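Local coordinates for protein acetyl transferase (Salmonella typhimurium, PDB 1S7K) that probably transfers an acetyl group from acetyl-coenzyme A to the N-terminal alpha-amino group of ribosomal protein L7/L12, at residues 24-29 and 79-84. Numbering follows the deposited sequence.
Sequences VPALHQ and NEMAGV
Met-81 sends its CG away from its own backbone N (chi1 -152°) and stays extended through chi2, which carries the sulfur straight out from the strand to the wall of helix 24-33; a bend at chi3 (64°) then lays the terminal methyl along the helix backbone. How a flexible thioether can fit a helix surface is well illustrated here: Met-81 SD lies 3.6 Å from Leu-27 CA, and Met-81 CE comes to 3.5 Å from that same CA. Met-81 CE also approaches the carbonyl O of Ala-26 at 3.8 Å, a van der Waals contact, while CB of Ala-26, the preceding residue, touches the sulfur more loosely. Leu-27 passes Met-81 at roughly a right angle, its CB 3.9 Å from Met-81 SD, and reaches deeper with CD1, which meets CG2 of Val-84 at 3.7 Å. In the GNAT fold to which RimL belongs, this is the packing of the first helix on the central sheet: segment 24-29 crosses strand residues 80-84 at -66°, and the side chains that meet are apolar on both sides. Met-81 and Val-84 can face the helix together, although three positions apart, because Ala-82 and Gly-83 form a classic beta bulge opposite Ile-75 of strand 71-77, shifting the strand's alternation by one residue. Around the deeper end, Val-58 of helix 55-67, Met-72 and Trp-102 close in on Leu-27, and Leu-74 touches both Met-81 and Val-84. The side chain of Val-84 lies about 6 Å from that of Tyr-101 on the adjacent strand 96-103, which binds coenzyme A in the complex; this chain is the apo form.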
loop_
_atom_site.group_PDB
_atom_site.type_symbol
_atom_site.label_atom_id
_atom_site.label_comp_id
_atom_site.label_asym_id
_atom_site.label_seq_id
_atom_site.Cartn_x
_atom_site.Cartn_y
_atom_site.Cartn_z
ATOM N N VAL A 24 16.588 -14.005 -17.179
ATOM C CA VAL A 24 17.537 -13.170 -16.470
ATOM C C VAL A 24 18.613 -12.608 -17.364
ATOM O O VAL A 24 18.814 -11.400 -17.396
ATOM C CB VAL A 24 18.172 -13.924 -15.258
ATOM C CG1 VAL A 24 19.261 -13.052 -14.599
ATOM C CG2 VAL A 24 17.076 -14.244 -14.210
ATOM N N PRO A 25 19.292 -13.477 -18.142
ATOM C CA PRO A 25 20.361 -12.993 -19.027
ATOM C C PRO A 25 19.994 -11.834 -19.914
ATOM O O PRO A 25 20.720 -10.852 -20.035
ATOM C CB PRO A 25 20.733 -14.227 -19.847
ATOM C CG PRO A 25 20.403 -15.389 -18.916
ATOM C CD PRO A 25 19.096 -14.939 -18.266
ATOM N N ALA A 26 18.857 -11.962 -20.580
ATOM C CA ALA A 26 18.397 -10.932 -21.511
ATOM C C ALA A 26 17.837 -9.650 -20.856
ATOM O O ALA A 26 18.050 -8.508 -21.307
ATOM C CB ALA A 26 17.351 -11.558 -22.400
ATOM N N LEU A 27 17.073 -9.846 -19.799
ATOM C CA LEU A 27 16.506 -8.675 -19.127
ATOM C C LEU A 27 17.626 -7.830 -18.544
ATOM O O LEU A 27 17.608 -6.599 -18.662
ATOM C CB LEU A 27 15.578 -9.123 -18.016
ATOM C CG LEU A 27 14.991 -8.038 -17.109
ATOM C CD1 LEU A 27 14.051 -7.034 -17.843
ATOM C CD2 LEU A 27 14.272 -8.816 -16.029
ATOM N N HIS A 28 18.608 -8.510 -17.942
ATOM C CA HIS A 28 19.737 -7.815 -17.329
ATOM C C HIS A 28 20.339 -6.933 -18.384
ATOM O O HIS A 28 20.717 -5.819 -18.109
ATOM C CB HIS A 28 20.809 -8.788 -16.810
ATOM C CG HIS A 28 21.891 -8.126 -15.993
ATOM N ND1 HIS A 28 21.622 -7.144 -15.057
ATOM C CD2 HIS A 28 23.230 -8.347 -15.930
ATOM C CE1 HIS A 28 22.747 -6.794 -14.454
ATOM N NE2 HIS A 28 23.740 -7.509 -14.962
ATOM N N GLN A 29 20.433 -7.449 -19.605
ATOM C CA GLN A 29 20.993 -6.668 -20.699
ATOM C C GLN A 29 20.193 -5.386 -20.922
ATOM O O GLN A 29 20.761 -4.324 -21.142
ATOM C CB GLN A 29 20.979 -7.493 -21.981
ATOM C CG GLN A 29 22.095 -8.511 -22.081
ATOM C CD GLN A 29 23.416 -7.841 -22.430
ATOM O OE1 GLN A 29 24.198 -7.493 -21.540
ATOM N NE2 GLN A 29 23.647 -7.618 -23.740
ATOM N N ASN A 79 8.638 -11.378 -30.697
ATOM C CA ASN A 79 9.634 -12.243 -30.039
ATOM C C ASN A 79 10.888 -11.612 -29.425
ATOM O O ASN A 79 11.773 -12.322 -28.953
ATOM C CB ASN A 79 10.059 -13.379 -30.989
ATOM C CG ASN A 79 8.936 -14.359 -31.227
ATOM O OD1 ASN A 79 8.318 -14.810 -30.279
ATOM N ND2 ASN A 79 8.647 -14.666 -32.503
ATOM N N GLU A 80 10.945 -10.294 -29.391
ATOM C CA GLU A 80 12.072 -9.579 -28.809
ATOM C C GLU A 80 11.634 -9.059 -27.440
ATOM O O GLU A 80 10.540 -8.548 -27.307
ATOM C CB GLU A 80 12.426 -8.393 -29.682
ATOM C CG GLU A 80 13.772 -7.843 -29.370
ATOM C CD GLU A 80 14.103 -6.634 -30.179
ATOM O OE1 GLU A 80 13.575 -6.472 -31.312
ATOM O OE2 GLU A 80 14.925 -5.839 -29.676
ATOM N N MET A 81 12.474 -9.176 -26.426
ATOM C CA MET A 81 12.032 -8.654 -25.124
ATOM C C MET A 81 11.947 -7.116 -25.195
ATOM O O MET A 81 12.873 -6.441 -25.656
ATOM C CB MET A 81 13.006 -9.139 -24.049
ATOM C CG MET A 81 12.406 -9.287 -22.656
ATOM S SD MET A 81 13.797 -9.389 -21.454
ATOM C CE MET A 81 14.331 -7.924 -21.752
ATOM N N ALA A 82 10.829 -6.523 -24.759
ATOM C CA ALA A 82 10.682 -5.077 -24.866
ATOM C C ALA A 82 10.487 -4.314 -23.564
ATOM O O ALA A 82 10.597 -3.106 -23.557
ATOM C CB ALA A 82 9.510 -4.723 -25.818
ATOM N N GLY A 83 10.141 -5.015 -22.493
ATOM C CA GLY A 83 9.994 -4.323 -21.214
ATOM C C GLY A 83 9.372 -5.218 -20.188
ATOM O O GLY A 83 9.281 -6.409 -20.397
ATOM N N VAL A 84 8.952 -4.644 -19.059
ATOM C CA VAL A 84 8.369 -5.404 -17.959
ATOM C C VAL A 84 6.975 -4.837 -17.586
ATOM O O VAL A 84 6.789 -3.642 -17.635
ATOM C CB VAL A 84 9.227 -5.288 -16.680
ATOM C CG1 VAL A 84 8.452 -5.870 -15.511
ATOM C CG2 VAL A 84 10.580 -6.087 -16.835
#